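Local coordinates for protein porin B (Pseudomonas putida, PDB 4GEY) that forms a beta-barrel channel in the bacterial outer membrane, through which sugars such as glucose are probably taken up selectively, at residues A[98-104]-A[118-124]; A[95-99]-A[185-189]; A[202-208]-A[235-241]. The protein carries 2 engineered substitutions. One frame throughout, in Å; residues are numbered along the deposited sequence.

Contact 1. Residues A[98-104]-A[118-124]; sequences RSGRNLS and SVQEVWG. With BGC (beta-D-glucopyranose), chain B; DMU (decyl-beta-D-maltopyranoside), chain N; C8E ((hydroxyethyloxy)tri(ethyloxy)octane), chain I.
The backbones of N102 and Q120 pass 6.3 Å apart between CA atoms, and those of S104 and S118 close to 5.7 Å, where the connection between barrel strands 89-100 and 129-140 folds back on itself in this OprB-family porin. N102 caps the N-terminus of helix 103-108: with its CG anti to the backbone N (chi1 -170°), it accepts from S104 N through OD1 at 2.8 Å. Its ND2 crosses to S118 OG at 3.0 Å, an oxygen that also accepts from Q120 N in an ST turn. Q120 OE1 receives the amide of L103 almost straight (171°) at 2.6 Å, so the first two amides of the helix, of L103 and S104, are each taken by a side-chain oxygen. S104 OG takes V119 N and is paired with Q115 as well. W123 lays its indole across N102, whose CB sits over the five-membered ring, 3.8 Å from its centroid; the ring edge reaches G100 O through a weak bond from NE1. From the strand, R98 stretches out extended to the glucose site, NE paired with Q71 and NH2 donating to BGC O3. The sugar is gripped further by backbone: BGC O1 donates to W123 O at 2.8 Å. R98 NH1 meets G124 O at 2.7 Å, lying 41° above the carbonyl plane, while V122 O covers one face of the guanidinium.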
# COMPACT_ATOMS: atom_id res chain seq x y z
N ARG A 98 5.52 -6.28 13.14
CA ARG A 98 4.07 -6.24 13.06
C ARG A 98 3.52 -7.40 13.86
O ARG A 98 4.16 -8.43 13.97
CB ARG A 98 3.66 -6.40 11.60
CG ARG A 98 4.02 -5.24 10.70
CD ARG A 98 3.62 -5.55 9.28
NE ARG A 98 3.38 -4.36 8.49
CZ ARG A 98 2.67 -4.34 7.38
NH1 ARG A 98 2.12 -5.47 6.95
NH2 ARG A 98 2.49 -3.22 6.71
N SER A 99 2.32 -7.24 14.42
CA SER A 99 1.69 -8.29 15.21
C SER A 99 0.20 -8.30 14.97
O SER A 99 -0.40 -7.26 14.68
CB SER A 99 1.92 -8.04 16.70
OG SER A 99 2.95 -8.87 17.18
N GLY A 100 -0.42 -9.47 15.11
CA GLY A 100 -1.86 -9.52 15.13
C GLY A 100 -2.54 -10.29 14.02
O GLY A 100 -1.89 -10.94 13.20
N ARG A 101 -3.87 -10.20 14.00
CA ARG A 101 -4.70 -10.96 13.09
C ARG A 101 -5.61 -10.05 12.27
O ARG A 101 -5.86 -8.90 12.66
CB ARG A 101 -5.55 -11.96 13.87
CG ARG A 101 -4.78 -13.11 14.49
CD ARG A 101 -5.72 -14.19 14.98
NE ARG A 101 -6.48 -13.73 16.14
CZ ARG A 101 -7.38 -14.47 16.79
NH1 ARG A 101 -7.64 -15.71 16.39
NH2 ARG A 101 -8.02 -13.96 17.83
N ASN A 102 -6.10 -10.57 11.15
CA ASN A 102 -6.88 -9.80 10.18
C ASN A 102 -8.30 -10.30 10.04
O ASN A 102 -8.52 -11.46 9.67
CB ASN A 102 -6.21 -9.87 8.80
CG ASN A 102 -6.83 -8.90 7.80
OD1 ASN A 102 -7.94 -8.40 8.00
ND2 ASN A 102 -6.09 -8.60 6.73
N LEU A 103 -9.27 -9.41 10.28
CA LEU A 103 -10.70 -9.71 10.08
C LEU A 103 -11.03 -10.25 8.69
O LEU A 103 -11.85 -11.17 8.56
CB LEU A 103 -11.54 -8.46 10.32
CG LEU A 103 -12.72 -8.56 11.28
CD1 LEU A 103 -13.92 -7.79 10.74
CD2 LEU A 103 -13.07 -10.00 11.61
N SER A 104 -10.42 -9.65 7.66
CA SER A 104 -10.62 -10.06 6.28
C SER A 104 -10.44 -11.57 6.08
O SER A 104 -11.21 -12.22 5.36
CB SER A 104 -9.69 -9.29 5.34
OG SER A 104 -10.19 -7.99 5.07
N SER A 118 -8.30 -5.33 2.12
CA SER A 118 -8.15 -5.78 3.49
C SER A 118 -8.65 -4.69 4.41
O SER A 118 -8.39 -3.50 4.18
CB SER A 118 -6.68 -6.09 3.80
OG SER A 118 -6.44 -6.08 5.19
N VAL A 119 -9.37 -5.07 5.46
CA VAL A 119 -9.97 -4.09 6.35
C VAL A 119 -9.01 -3.64 7.43
O VAL A 119 -9.35 -2.82 8.28
CB VAL A 119 -11.26 -4.62 6.99
CG1 VAL A 119 -12.24 -4.98 5.90
CG2 VAL A 119 -10.97 -5.84 7.86
N GLN A 120 -7.79 -4.18 7.39
CA GLN A 120 -6.75 -3.75 8.31
C GLN A 120 -5.44 -3.65 7.55
O GLN A 120 -4.62 -4.57 7.60
CB GLN A 120 -6.62 -4.73 9.47
CG GLN A 120 -7.77 -4.72 10.43
CD GLN A 120 -7.87 -5.99 11.28
OE1 GLN A 120 -8.58 -6.95 10.91
NE2 GLN A 120 -7.17 -6.01 12.41
N GLU A 121 -5.24 -2.52 6.85
CA GLU A 121 -4.08 -2.35 5.96
C GLU A 121 -2.77 -2.69 6.65
O GLU A 121 -1.84 -3.14 6.02
CB GLU A 121 -3.99 -0.91 5.41
CG GLU A 121 -3.75 0.20 6.46
CD GLU A 121 -2.28 0.41 6.81
OE1 GLU A 121 -1.98 1.16 7.76
OE2 GLU A 121 -1.41 -0.14 6.11
N VAL A 122 -2.67 -2.47 7.95
CA VAL A 122 -1.38 -2.65 8.58
C VAL A 122 -0.97 -4.13 8.71
O VAL A 122 0.19 -4.43 8.96
CB VAL A 122 -1.31 -1.91 9.91
CG1 VAL A 122 -1.92 -2.77 11.02
CG2 VAL A 122 0.13 -1.56 10.20
N TRP A 123 -1.93 -5.04 8.54
CA TRP A 123 -1.65 -6.48 8.62
C TRP A 123 -1.02 -7.03 7.34
O TRP A 123 -1.46 -6.73 6.23
CB TRP A 123 -2.91 -7.28 8.90
CG TRP A 123 -2.64 -8.76 9.02
CD1 TRP A 123 -2.36 -9.45 10.17
CD2 TRP A 123 -2.60 -9.74 7.97
NE1 TRP A 123 -2.16 -10.78 9.91
CE2 TRP A 123 -2.30 -10.99 8.56
CE3 TRP A 123 -2.80 -9.69 6.59
CZ2 TRP A 123 -2.19 -12.17 7.82
CZ3 TRP A 123 -2.68 -10.87 5.85
CH2 TRP A 123 -2.39 -12.08 6.47
N GLY A 124 -0.01 -7.89 7.49
CA GLY A 124 0.45 -8.65 6.35
C GLY A 124 1.96 -8.78 6.24
O GLY A 124 2.70 -8.07 6.92
C2 BGC B . 0.23 -4.65 4.41
C3 BGC B . 0.37 -3.31 4.03
C4 BGC B . 1.47 -3.11 3.09
C5 BGC B . 1.36 -4.01 1.82
C6 BGC B . 2.47 -4.04 1.04
C1 BGC B . -0.05 -5.50 3.29
O1 BGC B . -0.16 -6.80 3.75
O2 BGC B . -0.86 -4.75 5.38
O3 BGC B . 0.57 -2.50 5.25
O4 BGC B . 1.53 -1.76 2.75
O5 BGC B . 1.04 -5.41 2.33
O6 BGC B . 3.56 -4.82 1.41
C1 DMU N . -8.27 -10.21 21.18
C2 DMU N . -8.38 -11.64 21.06
C3 DMU N . -9.74 -12.22 21.04
C4 DMU N . -10.79 -11.40 20.25
O5 DMU N . -10.50 -9.89 20.34
C6 DMU N . -9.12 -9.46 20.29
O7 DMU N . -9.71 -13.56 20.49
O16 DMU N . -9.11 -8.08 20.62
C18 DMU N . -9.08 -7.08 19.62
C19 DMU N . -9.31 -5.63 20.11
C22 DMU N . -8.27 -5.04 21.11
C25 DMU N . -8.37 -3.54 21.37
C28 DMU N . -7.35 -2.60 20.76
C31 DMU N . -7.63 -1.11 20.82
O49 DMU N . -6.87 -9.78 20.94
O55 DMU N . -7.56 -12.29 22.10
C57 DMU N . -12.05 -11.59 20.72
O61 DMU N . -13.08 -10.90 20.12
C5 DMU N . -10.07 -15.87 20.50
C7 DMU N . -10.96 -15.93 19.38
C8 DMU N . -12.40 -15.87 19.73
C9 DMU N . -12.81 -15.00 20.97
O1 DMU N . -11.58 -14.42 21.72
C10 DMU N . -10.20 -14.64 21.26
O2 DMU N . -13.16 -15.48 18.61
O3 DMU N . -8.67 -16.06 20.07
O4 DMU N . -10.66 -17.16 18.66
C11 DMU N . -13.57 -15.68 21.82
O6 DMU N . -14.79 -16.13 21.36
C2 C8E I . 3.77 -6.47 20.16
C3 C8E I . 2.25 -6.50 20.05
C4 C8E I . 1.58 -6.90 21.36
C5 C8E I . 0.42 -5.95 21.70
C6 C8E I . 0.86 -4.83 22.63
C7 C8E I . 0.44 -3.45 22.11
C8 C8E I . 0.93 -2.33 23.03
O9 C8E I . 1.23 -1.14 22.31
C10 C8E I . 0.28 -0.10 22.44
C11 C8E I . 0.86 1.22 21.93
O12 C8E I . -0.10 2.27 21.87
C13 C8E I . 0.47 3.56 21.74
C14 C8E I . -0.49 4.67 22.20

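Contact 2. Residues A[95-99]-A[185-189]; sequences ITERS and NWPVS. With BGC (beta-D-glucopyranose), chain B; C8E ((hydroxyethyloxy)tri(ethyloxy)octane), chain I.
T96 places its OG1 between the backbone N and the carbonyl carbon (chi1 59°), a rotation that turns CG2 toward the indole of W186, and W186 holds its CG anti to the backbone N (chi1 175°), which carries the ring back to the strand. The methyl CG2 of T96 meets CZ2 of W186 at 3.4 Å, approaching the six-membered ring at an oblique angle. T96 OG1 lies against CB of P187 at 3.4 Å and is hydrogen-bonded to T132. The peptide bond between W186 and P187 is cis, and the proline ring lies against the strand side chains. Its CG rests over the centre of the R98 guanidinium, 3.5 Å from CZ, with CD close to NH2. V122 O covers the opposite face, so the flat group is held between an apolar ring and a backbone carbonyl while its edge addresses the sugar. The two segments meet by van der Waals packing alone, and the polar atoms of T96, R98 and W186 bond to other partners. One such bond goes from W186 NE1 to Q71; another, weak at 3.0 Å, runs from BGC O4 to W186 O. Glucose therefore bridges the 185-189 loop and the arginine, on the wall of the porin's sugar pocket. In the fold, the loop that leads into strand 190-198 packs against strand 89-100, with W186 also touching A73 of strand 66-79 and T132 of strand 129-140, the two strands that flank 89-100 in the barrel.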
# COMPACT_ATOMS: atom_id res chain seq x y z
N ILE A 95 13.51 -0.36 10.65
CA ILE A 95 13.17 -1.71 11.05
C ILE A 95 11.72 -1.74 11.53
O ILE A 95 11.28 -0.83 12.22
CB ILE A 95 14.12 -2.19 12.16
CG1 ILE A 95 15.55 -2.22 11.63
CG2 ILE A 95 13.73 -3.56 12.63
CD1 ILE A 95 16.52 -2.96 12.52
N THR A 96 10.97 -2.76 11.14
CA THR A 96 9.58 -2.86 11.58
C THR A 96 9.31 -4.20 12.24
O THR A 96 9.99 -5.19 11.94
CB THR A 96 8.56 -2.62 10.42
OG1 THR A 96 8.75 -3.57 9.37
CG2 THR A 96 8.70 -1.23 9.84
N GLU A 97 8.36 -4.23 13.17
CA GLU A 97 7.74 -5.48 13.58
C GLU A 97 6.24 -5.27 13.62
O GLU A 97 5.76 -4.21 14.02
CB GLU A 97 8.28 -6.03 14.91
CG GLU A 97 7.60 -5.46 16.15
CD GLU A 97 7.16 -6.54 17.12
OE1 GLU A 97 6.43 -7.47 16.70
OE2 GLU A 97 7.54 -6.46 18.32
N ARG A 98 5.52 -6.28 13.14
CA ARG A 98 4.07 -6.24 13.06
C ARG A 98 3.52 -7.40 13.86
O ARG A 98 4.16 -8.43 13.97
CB ARG A 98 3.66 -6.40 11.60
CG ARG A 98 4.02 -5.24 10.70
CD ARG A 98 3.62 -5.55 9.28
NE ARG A 98 3.38 -4.36 8.49
CZ ARG A 98 2.67 -4.34 7.38
NH1 ARG A 98 2.12 -5.47 6.95
NH2 ARG A 98 2.49 -3.22 6.71
N SER A 99 2.32 -7.24 14.42
CA SER A 99 1.69 -8.29 15.21
C SER A 99 0.20 -8.30 14.97
O SER A 99 -0.40 -7.26 14.68
CB SER A 99 1.92 -8.04 16.70
OG SER A 99 2.95 -8.87 17.18
N ASN A 185 5.58 -3.50 -1.37
CA ASN A 185 5.73 -2.28 -0.60
C ASN A 185 6.28 -2.54 0.80
O ASN A 185 6.43 -3.71 1.23
CB ASN A 185 4.38 -1.58 -0.46
CG ASN A 185 3.78 -1.19 -1.80
OD1 ASN A 185 4.47 -0.68 -2.68
ND2 ASN A 185 2.49 -1.43 -1.96
N TRP A 186 6.59 -1.44 1.49
CA TRP A 186 6.70 -1.40 2.95
C TRP A 186 5.68 -2.37 3.52
O TRP A 186 4.48 -2.22 3.28
CB TRP A 186 6.37 0.00 3.44
CG TRP A 186 6.33 0.14 4.94
CD1 TRP A 186 5.47 -0.49 5.81
CD2 TRP A 186 7.17 0.97 5.76
NE1 TRP A 186 5.74 -0.12 7.10
CE2 TRP A 186 6.77 0.79 7.10
CE3 TRP A 186 8.22 1.86 5.48
CZ2 TRP A 186 7.38 1.45 8.16
CZ3 TRP A 186 8.83 2.51 6.53
CH2 TRP A 186 8.41 2.30 7.86
N PRO A 187 6.11 -3.31 4.38
CA PRO A 187 7.40 -3.29 5.07
C PRO A 187 8.45 -4.22 4.49
O PRO A 187 9.41 -4.50 5.21
CB PRO A 187 7.03 -3.82 6.44
CG PRO A 187 5.94 -4.84 6.13
CD PRO A 187 5.24 -4.38 4.89
N VAL A 188 8.28 -4.71 3.26
CA VAL A 188 9.27 -5.60 2.67
C VAL A 188 10.36 -4.75 2.03
O VAL A 188 10.06 -3.72 1.42
CB VAL A 188 8.64 -6.53 1.58
CG1 VAL A 188 9.69 -7.46 0.97
CG2 VAL A 188 7.52 -7.34 2.15
N SER A 189 11.62 -5.16 2.16
CA SER A 189 12.69 -4.48 1.44
C SER A 189 13.31 -5.39 0.39
O SER A 189 13.16 -6.62 0.46
CB SER A 189 13.78 -3.99 2.39
OG SER A 189 14.68 -5.04 2.71
C2 BGC B . 0.23 -4.65 4.41
C3 BGC B . 0.37 -3.31 4.03
C4 BGC B . 1.47 -3.11 3.09
C5 BGC B . 1.36 -4.01 1.82
C6 BGC B . 2.47 -4.04 1.04
C1 BGC B . -0.05 -5.50 3.29
O1 BGC B . -0.16 -6.80 3.75
O2 BGC B . -0.86 -4.75 5.38
O3 BGC B . 0.57 -2.50 5.25
O4 BGC B . 1.53 -1.76 2.75
O5 BGC B . 1.04 -5.41 2.33
O6 BGC B . 3.56 -4.82 1.41
C2 C8E I . 3.77 -6.47 20.16
C3 C8E I . 2.25 -6.50 20.05
C4 C8E I . 1.58 -6.90 21.36
C5 C8E I . 0.42 -5.95 21.70
C6 C8E I . 0.86 -4.83 22.63
C7 C8E I . 0.44 -3.45 22.11
C8 C8E I . 0.93 -2.33 23.03
O9 C8E I . 1.23 -1.14 22.31
C10 C8E I . 0.28 -0.10 22.44
C11 C8E I . 0.86 1.22 21.93
O12 C8E I . -0.10 2.27 21.87
C13 C8E I . 0.47 3.56 21.74
C14 C8E I . -0.49 4.67 22.20

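Contact 3. Residues A[202-208]-A[235-241]; sequences AFFVQVG and MPMEAVW. Engineered in segment 235-241: M235 (natural residue Leu), M237 (natural residue Val). With C8E ((hydroxyethyloxy)tri(ethyloxy)octane), chain C.
M235, an engineered selenomethionine, lies on barrel strand 232-245, antiparallel to strand 203-212; the axes of 235-241 and 203-208 come within 4.7 Å, at 175°. Its CG lies alongside V207 CG2, 4.4 Å away. P236 follows with its carbonyl O accepting from G208 N, and its CD against G208 O. M237, the second engineered selenomethionine, forms a non-hydrogen-bonded pair with V207 and points the same way, on the face that carries V205 and A239. There the detergent C8E runs over the strands, its C6 lying 3.7 Å from M237 CE and its C10 3.6 Å from V207 CG1, consistent with this being the membrane-facing surface. E238 turns to the other face, in a hydrogen-bonded pair with Q206. Both side chains extend beyond CG side by side, and their amide and carboxylate planes are only 13° apart. Q206 NE2 donates to E238 OE1 at 2.9 Å, nearly along the acceptor's C-O axis and within the amide plane; NE2 also binds D157 O. R253 forms a salt bridge with OE1, and OE2 accepts from W292 NE1 and from N159 N, so the buried carboxylate is compensated by several donors and probably stays ionised. A239 returns to the detergent side, its CB 4.1 Å from CZ of F203, a loose apolar contact. V240 shares the face of E238 and Q206, and its CB lies over one face of the F204 ring, 3.7 Å from the centroid, where a chi1 of 69° swings F204 across. K196 makes a cation-pi contact with the same F204 ring. At W241 the CB lies 3.7 Å from CD1 of F203, at the edge of the phenyl ring and in its plane.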
# COMPACT_ATOMS: atom_id res chain seq x y z
N ALA A 202 8.31 21.53 -9.74
CA ALA A 202 6.98 20.94 -9.67
C ALA A 202 6.75 19.83 -10.70
O ALA A 202 5.60 19.43 -10.95
CB ALA A 202 5.94 22.03 -9.84
N PHE A 203 7.82 19.32 -11.31
CA PHE A 203 7.70 18.19 -12.21
C PHE A 203 8.95 17.33 -12.20
O PHE A 203 10.06 17.83 -12.36
CB PHE A 203 7.43 18.66 -13.64
CG PHE A 203 7.16 17.55 -14.60
CD1 PHE A 203 5.92 16.92 -14.63
CD2 PHE A 203 8.13 17.13 -15.48
CE1 PHE A 203 5.66 15.89 -15.52
CE2 PHE A 203 7.86 16.09 -16.37
CZ PHE A 203 6.62 15.48 -16.39
N PHE A 204 8.78 16.03 -12.04
CA PHE A 204 9.93 15.13 -12.16
C PHE A 204 9.65 13.81 -12.88
O PHE A 204 8.50 13.39 -12.98
CB PHE A 204 10.64 14.91 -10.81
CG PHE A 204 9.85 14.12 -9.79
CD1 PHE A 204 9.89 12.73 -9.79
CD2 PHE A 204 9.15 14.75 -8.79
CE1 PHE A 204 9.19 11.99 -8.82
CE2 PHE A 204 8.46 14.03 -7.83
CZ PHE A 204 8.48 12.65 -7.86
N VAL A 205 10.70 13.18 -13.37
CA VAL A 205 10.60 11.86 -13.97
C VAL A 205 11.54 10.94 -13.21
O VAL A 205 12.50 11.39 -12.59
CB VAL A 205 10.97 11.88 -15.47
CG1 VAL A 205 9.96 12.70 -16.25
CG2 VAL A 205 12.35 12.41 -15.67
N GLN A 206 11.26 9.64 -13.24
CA GLN A 206 12.09 8.69 -12.51
C GLN A 206 11.91 7.28 -13.02
O GLN A 206 10.84 6.91 -13.51
CB GLN A 206 11.81 8.74 -11.02
CG GLN A 206 10.40 8.38 -10.61
CD GLN A 206 10.26 8.36 -9.09
OE1 GLN A 206 11.25 8.54 -8.38
NE2 GLN A 206 9.04 8.15 -8.60
N VAL A 207 12.96 6.49 -12.87
CA VAL A 207 12.94 5.09 -13.26
C VAL A 207 13.71 4.35 -12.18
O VAL A 207 14.55 4.94 -11.50
CB VAL A 207 13.60 4.87 -14.66
CG1 VAL A 207 15.01 5.43 -14.69
CG2 VAL A 207 13.60 3.40 -15.06
N GLY A 208 13.42 3.07 -12.01
CA GLY A 208 14.11 2.28 -11.00
C GLY A 208 14.30 0.84 -11.43
O GLY A 208 13.70 0.38 -12.39
N MSE A 235 11.00 -3.00 -13.09
CA MSE A 235 11.50 -1.76 -13.62
C MSE A 235 10.33 -0.78 -13.74
O MSE A 235 9.64 -0.78 -14.75
CB MSE A 235 12.10 -2.03 -14.98
CG MSE A 235 12.74 -0.84 -15.63
SE MSE A 235 13.00 -1.21 -17.53
CE MSE A 235 11.35 -0.44 -18.28
N PRO A 236 10.10 0.02 -12.70
CA PRO A 236 9.04 1.04 -12.78
C PRO A 236 9.53 2.34 -13.38
O PRO A 236 10.71 2.67 -13.19
CB PRO A 236 8.67 1.26 -11.31
CG PRO A 236 9.89 0.95 -10.56
CD PRO A 236 10.66 -0.09 -11.35
N MSE A 237 8.66 3.04 -14.10
CA MSE A 237 8.94 4.40 -14.60
C MSE A 237 7.80 5.32 -14.19
O MSE A 237 6.66 4.88 -14.07
CB MSE A 237 9.05 4.43 -16.12
CG MSE A 237 9.87 3.32 -16.71
SE MSE A 237 9.59 3.16 -18.64
CE MSE A 237 10.43 4.83 -19.21
N GLU A 238 8.08 6.60 -14.01
CA GLU A 238 7.03 7.49 -13.55
C GLU A 238 7.28 8.95 -13.86
O GLU A 238 8.42 9.42 -13.86
CB GLU A 238 6.83 7.33 -12.05
CG GLU A 238 5.48 7.78 -11.54
CD GLU A 238 5.30 7.49 -10.07
OE1 GLU A 238 6.33 7.40 -9.35
OE2 GLU A 238 4.15 7.34 -9.63
N ALA A 239 6.20 9.67 -14.12
CA ALA A 239 6.24 11.12 -14.23
C ALA A 239 5.33 11.64 -13.14
O ALA A 239 4.22 11.14 -12.96
CB ALA A 239 5.77 11.57 -15.60
N VAL A 240 5.81 12.64 -12.39
CA VAL A 240 5.05 13.18 -11.26
C VAL A 240 4.96 14.70 -11.37
O VAL A 240 5.96 15.42 -11.22
CB VAL A 240 5.66 12.75 -9.91
CG1 VAL A 240 5.00 13.48 -8.75
CG2 VAL A 240 5.55 11.25 -9.73
N TRP A 241 3.75 15.19 -11.63
CA TRP A 241 3.49 16.62 -11.77
C TRP A 241 2.80 17.16 -10.51
O TRP A 241 1.76 16.63 -10.09
CB TRP A 241 2.59 16.85 -12.98
CG TRP A 241 2.29 18.29 -13.32
CD1 TRP A 241 3.11 19.36 -13.13
CD2 TRP A 241 1.09 18.80 -13.91
NE1 TRP A 241 2.50 20.51 -13.58
CE2 TRP A 241 1.25 20.19 -14.06
CE3 TRP A 241 -0.12 18.21 -14.33
CZ2 TRP A 241 0.26 21.01 -14.61
CZ3 TRP A 241 -1.10 19.02 -14.88
CH2 TRP A 241 -0.90 20.41 -15.01
C1 C8E C . 4.67 6.45 -18.99
C2 C8E C . 5.84 6.60 -18.04
C3 C8E C . 6.47 7.97 -18.26
C4 C8E C . 7.94 7.86 -18.62
C5 C8E C . 8.80 8.74 -17.72
C6 C8E C . 10.01 7.95 -17.21
C7 C8E C . 11.31 8.49 -17.79
C8 C8E C . 12.54 7.88 -17.15
O9 C8E C . 13.24 8.88 -16.43
C10 C8E C . 14.64 8.64 -16.36
C11 C8E C . 15.34 9.65 -15.45
O12 C8E C . 16.72 9.73 -15.78

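Contacts 1 and 2 are two sides of one glucose site. They share R98 and S99 on strand 89-100, their centres lie 13 Å apart, and both segments 118-124 and 185-189 bring backbone carbonyls to the sugar that R98 also holds; R125 adds a further bond. Contact 3 belongs to the barrel wall rather than to the pocket: its centre is 31 Å from that of contact 1 and 24 Å from that of contact 2, with nearest atoms about 18 Å and about 10 Å away. It lies across the chain's centre from contact 1. Contacts 1 and 2 thus tie loops to strand 89-100, while contact 3 pairs two wall strands beside a bound C8E.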